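Leucine-rich-repeat protein (PDB 4WNR) binds GDP and magnesium through its Roc G-protein domain and is probably a serine/threonine-protein kinase of the Roco family. Local coordinates at residues S266-E280 with Y315-L328. Sequence-based numbering, arbitrary orientation.
Sequences SLLDTHVLEPKWITE and YYYPPERYGYIINL
W277, in the first turn of helix 275-286, meets Y315, Y316, Y317, R321 and Y324 with its indole. With CG anti to the backbone N (chi1 -177°), the torsion lays the indole against the loop that leads into helix 322-331. Y317 CE1 lies over the indole face, and W277 CD1 touches Y315 CB at 3.8 Å. W277 NE1 then donates an almost straight bond of 3.1 Å to Y316 O, which lies in the indole plane although the donor stands above the carbonyl plane. Y317 CD1 and CE1 lie over W277 CE2 and CZ2 in an offset stack, the planes 27° apart. At the far rim CH2 abuts R321 CB and W277 CZ3 meets Y324 CE2 at 3.7 Å. Y317 OH donates back to W277 O (2.7 Å) on a lone pair, so side chain and backbone are both gripped. A leucine in place of W277 would probably leave Y316 O without this donor and Y317 without its stacking partner. Beyond the indole, T270 CB sits over the Y324 ring face, while R321 NH1 binds D269 OD2 at 2.8 Å in a salt bridge and also donates to T270 OG1; D269 OD1 turns to T227. The contact lies within the COR-A domain, where the axes of segments 275-280 and 322-328 cross at -72°, and F225 of strand 225-226, the partner of strand 271-272, meets W277, T270 and R321.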
loop_
_atom_site.group_PDB
_atom_site.type_symbol
_atom_site.label_atom_id
_atom_site.label_comp_id
_atom_site.label_asym_id
_atom_site.label_seq_id
_atom_site.Cartn_x
_atom_site.Cartn_y
_atom_site.Cartn_z
ATOM N N SER A 266 13.607 7.140 13.596
ATOM C CA SER A 266 14.489 6.084 13.091
ATOM C C SER A 266 14.159 5.663 11.653
ATOM O O SER A 266 14.945 4.956 11.020
ATOM C CB SER A 266 14.437 4.862 14.011
ATOM O OG SER A 266 13.113 4.381 14.151
ATOM N N LEU A 267 13.003 6.095 11.150
ATOM C CA LEU A 267 12.530 5.723 9.809
ATOM C C LEU A 267 12.449 6.884 8.808
ATOM O O LEU A 267 12.431 6.647 7.600
ATOM C CB LEU A 267 11.150 5.055 9.915
ATOM C CG LEU A 267 11.098 3.534 10.106
ATOM C CD1 LEU A 267 12.056 3.046 11.182
ATOM C CD2 LEU A 267 9.675 3.104 10.432
ATOM N N LEU A 268 12.421 8.124 9.294
ATOM C CA LEU A 268 12.071 9.274 8.445
ATOM C C LEU A 268 13.084 9.627 7.357
ATOM O O LEU A 268 12.746 10.340 6.413
ATOM C CB LEU A 268 11.756 10.512 9.300
ATOM C CG LEU A 268 12.871 11.169 10.118
ATOM C CD1 LEU A 268 13.809 11.988 9.245
ATOM C CD2 LEU A 268 12.271 12.065 11.192
ATOM N N ASP A 269 14.319 9.152 7.485
ATOM C CA ASP A 269 15.351 9.456 6.493
ATOM C C ASP A 269 15.089 8.747 5.163
ATOM O O ASP A 269 15.301 9.326 4.097
ATOM C CB ASP A 269 16.740 9.079 7.017
ATOM C CG ASP A 269 17.863 9.645 6.157
ATOM O OD1 ASP A 269 17.798 10.836 5.786
ATOM O OD2 ASP A 269 18.814 8.897 5.850
ATOM N N THR A 270 14.627 7.500 5.234
ATOM C CA THR A 270 14.417 6.677 4.042
ATOM C C THR A 270 13.074 6.968 3.358
ATOM O O THR A 270 12.010 6.751 3.941
ATOM C CB THR A 270 14.489 5.178 4.390
ATOM O OG1 THR A 270 15.651 4.927 5.188
ATOM C CG2 THR A 270 14.553 4.324 3.123
ATOM N N HIS A 271 13.142 7.454 2.120
ATOM C CA HIS A 271 11.962 7.663 1.279
ATOM C C HIS A 271 11.970 6.623 0.166
ATOM O O HIS A 271 12.621 6.813 -0.863
ATOM C CB HIS A 271 11.966 9.067 0.671
ATOM C CG HIS A 271 11.806 10.165 1.676
ATOM N ND1 HIS A 271 12.711 10.382 2.692
ATOM C CD2 HIS A 271 10.854 11.119 1.808
ATOM C CE1 HIS A 271 12.316 11.413 3.417
ATOM N NE2 HIS A 271 11.193 11.881 2.901
ATOM N N VAL A 272 11.245 5.529 0.375
ATOM C CA VAL A 272 11.266 4.396 -0.551
ATOM C C VAL A 272 10.415 4.671 -1.792
ATOM O O VAL A 272 9.236 5.014 -1.686
ATOM C CB VAL A 272 10.785 3.101 0.138
ATOM C CG1 VAL A 272 10.765 1.936 -0.843
ATOM C CG2 VAL A 272 11.676 2.777 1.328
ATOM N N LEU A 273 11.029 4.513 -2.963
ATOM C CA LEU A 273 10.345 4.676 -4.252
ATOM C C LEU A 273 9.892 3.336 -4.837
ATOM O O LEU A 273 8.889 3.277 -5.550
ATOM C CB LEU A 273 11.255 5.395 -5.254
ATOM C CG LEU A 273 11.229 6.927 -5.225
ATOM C CD1 LEU A 273 11.479 7.475 -3.828
ATOM C CD2 LEU A 273 12.251 7.482 -6.206
ATOM N N GLU A 274 10.644 2.277 -4.544
ATOM C CA GLU A 274 10.319 0.923 -4.995
ATOM C C GLU A 274 9.874 0.063 -3.806
ATOM O O GLU A 274 10.699 -0.303 -2.969
ATOM C CB GLU A 274 11.539 0.294 -5.682
ATOM C CG GLU A 274 11.335 -1.132 -6.181
ATOM C CD GLU A 274 10.194 -1.260 -7.173
ATOM O OE1 GLU A 274 9.363 -2.180 -7.007
ATOM O OE2 GLU A 274 10.123 -0.438 -8.114
ATOM N N PRO A 275 8.567 -0.258 -3.722
ATOM C CA PRO A 275 8.038 -1.104 -2.643
ATOM C C PRO A 275 8.717 -2.474 -2.504
ATOM O O PRO A 275 8.823 -2.996 -1.392
ATOM C CB PRO A 275 6.569 -1.284 -3.034
ATOM C CG PRO A 275 6.239 -0.058 -3.803
ATOM C CD PRO A 275 7.486 0.288 -4.563
ATOM N N LYS A 276 9.167 -3.041 -3.620
ATOM C CA LYS A 276 9.840 -4.345 -3.618
ATOM C C LYS A 276 11.168 -4.334 -2.851
ATOM O O LYS A 276 11.604 -5.369 -2.344
ATOM C CB LYS A 276 10.067 -4.836 -5.051
ATOM C CG LYS A 276 8.783 -5.164 -5.797
ATOM C CD LYS A 276 9.062 -5.654 -7.208
ATOM C CE LYS A 276 7.772 -5.985 -7.942
ATOM N NZ LYS A 276 8.016 -6.441 -9.338
ATOM N N TRP A 277 11.804 -3.166 -2.776
ATOM C CA TRP A 277 13.047 -2.997 -2.016
ATOM C C TRP A 277 12.859 -3.364 -0.545
ATOM O O TRP A 277 13.689 -4.061 0.034
ATOM C CB TRP A 277 13.550 -1.555 -2.131
ATOM C CG TRP A 277 14.856 -1.304 -1.441
ATOM C CD1 TRP A 277 16.095 -1.655 -1.882
ATOM C CD2 TRP A 277 15.050 -0.634 -0.190
ATOM N NE1 TRP A 277 17.054 -1.251 -0.982
ATOM C CE2 TRP A 277 16.437 -0.620 0.066
ATOM C CE3 TRP A 277 14.186 -0.044 0.741
ATOM C CZ2 TRP A 277 16.979 -0.041 1.214
ATOM C CZ3 TRP A 277 14.726 0.528 1.881
ATOM C CH2 TRP A 277 16.111 0.526 2.107
ATOM N N ILE A 278 11.759 -2.903 0.045
ATOM C CA ILE A 278 11.462 -3.174 1.453
ATOM C C ILE A 278 11.169 -4.657 1.654
ATOM O O ILE A 278 11.820 -5.324 2.457
ATOM C CB ILE A 278 10.245 -2.363 1.953
ATOM C CG1 ILE A 278 10.524 -0.860 1.885
ATOM C CG2 ILE A 278 9.888 -2.750 3.386
ATOM C CD1 ILE A 278 9.274 -0.008 1.970
ATOM N N THR A 279 10.188 -5.158 0.908
ATOM C CA THR A 279 9.673 -6.516 1.096
ATOM C C THR A 279 10.739 -7.593 0.891
ATOM O O THR A 279 10.872 -8.501 1.711
ATOM C CB THR A 279 8.480 -6.797 0.161
ATOM O OG1 THR A 279 8.854 -6.541 -1.198
ATOM C CG2 THR A 279 7.292 -5.924 0.530
ATOM N N GLU A 280 11.502 -7.480 -0.194
ATOM C CA GLU A 280 12.566 -8.445 -0.492
ATOM C C GLU A 280 13.668 -8.437 0.572
ATOM O O GLU A 280 14.295 -9.466 0.828
ATOM C CB GLU A 280 13.170 -8.181 -1.876
ATOM C CG GLU A 280 12.217 -8.447 -3.035
ATOM C CD GLU A 280 11.766 -9.897 -3.124
ATOM O OE1 GLU A 280 12.570 -10.801 -2.806
ATOM O OE2 GLU A 280 10.604 -10.133 -3.513
ATOM N N TYR A 315 18.699 -6.551 -4.616
ATOM C CA TYR A 315 18.702 -5.138 -4.248
ATOM C C TYR A 315 19.862 -4.830 -3.306
ATOM O O TYR A 315 20.188 -5.633 -2.430
ATOM C CB TYR A 315 17.379 -4.745 -3.588
ATOM C CG TYR A 315 16.201 -4.695 -4.538
ATOM C CD1 TYR A 315 16.189 -3.815 -5.617
ATOM C CD2 TYR A 315 15.091 -5.515 -4.349
ATOM C CE1 TYR A 315 15.111 -3.764 -6.488
ATOM C CE2 TYR A 315 14.009 -5.468 -5.212
ATOM C CZ TYR A 315 14.024 -4.592 -6.279
ATOM O OH TYR A 315 12.950 -4.544 -7.140
ATOM N N TYR A 316 20.487 -3.672 -3.504
ATOM C CA TYR A 316 21.568 -3.218 -2.632
ATOM C C TYR A 316 20.984 -2.603 -1.365
ATOM O O TYR A 316 20.124 -1.726 -1.431
ATOM C CB TYR A 316 22.462 -2.204 -3.354
ATOM C CG TYR A 316 23.540 -1.583 -2.479
ATOM C CD1 TYR A 316 24.338 -2.370 -1.649
ATOM C CD2 TYR A 316 23.770 -0.208 -2.495
ATOM C CE1 TYR A 316 25.321 -1.806 -0.852
ATOM C CE2 TYR A 316 24.753 0.365 -1.704
ATOM C CZ TYR A 316 25.526 -0.437 -0.883
ATOM O OH TYR A 316 26.504 0.130 -0.095
ATOM N N TYR A 317 21.454 -3.083 -0.216
ATOM C CA TYR A 317 21.021 -2.585 1.085
ATOM C C TYR A 317 22.212 -1.986 1.826
ATOM O O TYR A 317 23.021 -2.722 2.392
ATOM C CB TYR A 317 20.404 -3.718 1.906
ATOM C CG TYR A 317 19.148 -4.282 1.288
ATOM C CD1 TYR A 317 17.918 -3.662 1.478
ATOM C CD2 TYR A 317 19.190 -5.430 0.504
ATOM C CE1 TYR A 317 16.764 -4.171 0.910
ATOM C CE2 TYR A 317 18.041 -5.948 -0.070
ATOM C CZ TYR A 317 16.830 -5.315 0.136
ATOM O OH TYR A 317 15.687 -5.827 -0.434
ATOM N N PRO A 318 22.339 -0.645 1.806
ATOM C CA PRO A 318 23.418 0.010 2.548
ATOM C C PRO A 318 23.341 -0.263 4.053
ATOM O O PRO A 318 22.238 -0.376 4.593
ATOM C CB PRO A 318 23.189 1.498 2.267
ATOM C CG PRO A 318 22.438 1.537 0.985
ATOM C CD PRO A 318 21.576 0.311 0.984
ATOM N N PRO A 319 24.501 -0.381 4.725
ATOM C CA PRO A 319 24.542 -0.566 6.178
ATOM C C PRO A 319 23.716 0.455 6.968
ATOM O O PRO A 319 23.133 0.109 7.995
ATOM C CB PRO A 319 26.032 -0.426 6.498
ATOM C CG PRO A 319 26.706 -0.939 5.275
ATOM C CD PRO A 319 25.846 -0.486 4.129
ATOM N N GLU A 320 23.664 1.696 6.486
ATOM C CA GLU A 320 22.875 2.752 7.141
ATOM C C GLU A 320 21.361 2.506 7.096
ATOM O O GLU A 320 20.618 3.093 7.882
ATOM C CB GLU A 320 23.199 4.139 6.560
ATOM C CG GLU A 320 22.926 4.316 5.072
ATOM C CD GLU A 320 24.148 4.058 4.211
ATOM O OE1 GLU A 320 24.873 3.078 4.486
ATOM O OE2 GLU A 320 24.378 4.826 3.253
ATOM N N ARG A 321 20.916 1.650 6.179
ATOM C CA ARG A 321 19.498 1.282 6.069
ATOM C C ARG A 321 19.156 -0.006 6.830
ATOM O O ARG A 321 18.018 -0.474 6.777
ATOM C CB ARG A 321 19.094 1.144 4.596
ATOM C CG ARG A 321 19.519 2.308 3.710
ATOM C CD ARG A 321 18.884 3.625 4.135
ATOM N NE ARG A 321 19.678 4.778 3.713
ATOM C CZ ARG A 321 19.419 6.040 4.051
ATOM N NH1 ARG A 321 18.378 6.335 4.823
ATOM N NH2 ARG A 321 20.208 7.015 3.614
ATOM N N TYR A 322 20.134 -0.573 7.535
ATOM C CA TYR A 322 19.898 -1.746 8.382
ATOM C C TYR A 322 18.977 -1.368 9.535
ATOM O O TYR A 322 18.076 -2.123 9.893
ATOM C CB TYR A 322 21.220 -2.292 8.934
ATOM C CG TYR A 322 22.068 -3.078 7.946
ATOM C CD1 TYR A 322 21.893 -2.952 6.565
ATOM C CD2 TYR A 322 23.071 -3.934 8.399
ATOM C CE1 TYR A 322 22.676 -3.669 5.677
ATOM C CE2 TYR A 322 23.861 -4.650 7.513
ATOM C CZ TYR A 322 23.660 -4.513 6.155
ATOM O OH TYR A 322 24.440 -5.223 5.274
ATOM N N GLY A 323 19.217 -0.192 10.107
ATOM C CA GLY A 323 18.366 0.357 11.160
ATOM C C GLY A 323 16.942 0.580 10.689
ATOM O O GLY A 323 15.992 0.298 11.417
ATOM N N TYR A 324 16.794 1.083 9.466
ATOM C CA TYR A 324 15.473 1.302 8.875
ATOM C C TYR A 324 14.672 0.005 8.812
ATOM O O TYR A 324 13.551 -0.059 9.304
ATOM C CB TYR A 324 15.595 1.904 7.471
ATOM C CG TYR A 324 14.279 1.977 6.723
ATOM C CD1 TYR A 324 13.320 2.930 7.054
ATOM C CD2 TYR A 324 13.989 1.087 5.690
ATOM C CE1 TYR A 324 12.113 3.000 6.376
ATOM C CE2 TYR A 324 12.784 1.149 5.007
ATOM C CZ TYR A 324 11.851 2.107 5.354
ATOM O OH TYR A 324 10.653 2.173 4.678
ATOM N N ILE A 325 15.264 -1.024 8.213
ATOM C CA ILE A 325 14.581 -2.307 8.013
ATOM C C ILE A 325 14.218 -2.973 9.342
ATOM O O ILE A 325 13.111 -3.486 9.497
ATOM C CB ILE A 325 15.427 -3.273 7.153
ATOM C CG1 ILE A 325 15.605 -2.703 5.740
ATOM C CG2 ILE A 325 14.770 -4.647 7.066
ATOM C CD1 ILE A 325 16.750 -3.322 4.967
ATOM N N ILE A 326 15.150 -2.962 10.291
ATOM C CA ILE A 326 14.932 -3.580 11.602
ATOM C C ILE A 326 13.854 -2.835 12.395
ATOM O O ILE A 326 12.936 -3.457 12.933
ATOM C CB ILE A 326 16.245 -3.649 12.422
ATOM C CG1 ILE A 326 17.250 -4.601 11.755
ATOM C CG2 ILE A 326 15.977 -4.079 13.862
ATOM C CD1 ILE A 326 16.904 -6.076 11.841
ATOM N N ASN A 327 13.971 -1.512 12.464
ATOM C CA ASN A 327 12.991 -0.682 13.173
ATOM C C ASN A 327 11.619 -0.697 12.500
ATOM O O ASN A 327 10.592 -0.585 13.169
ATOM C CB ASN A 327 13.490 0.761 13.310
ATOM C CG ASN A 327 14.655 0.888 14.276
ATOM O OD1 ASN A 327 14.597 0.400 15.405
ATOM N ND2 ASN A 327 15.720 1.555 13.841
ATOM N N LEU A 328 11.616 -0.836 11.176
ATOM C CA LEU A 328 10.375 -0.958 10.408
ATOM C C LEU A 328 9.678 -2.276 10.751
ATOM O O LEU A 328 8.464 -2.306 10.964
ATOM C CB LEU A 328 10.666 -0.854 8.901
ATOM C CG LEU A 328 9.529 -0.715 7.879
ATOM C CD1 LEU A 328 8.833 -2.040 7.628
ATOM C CD2 LEU A 328 8.526 0.357 8.285
#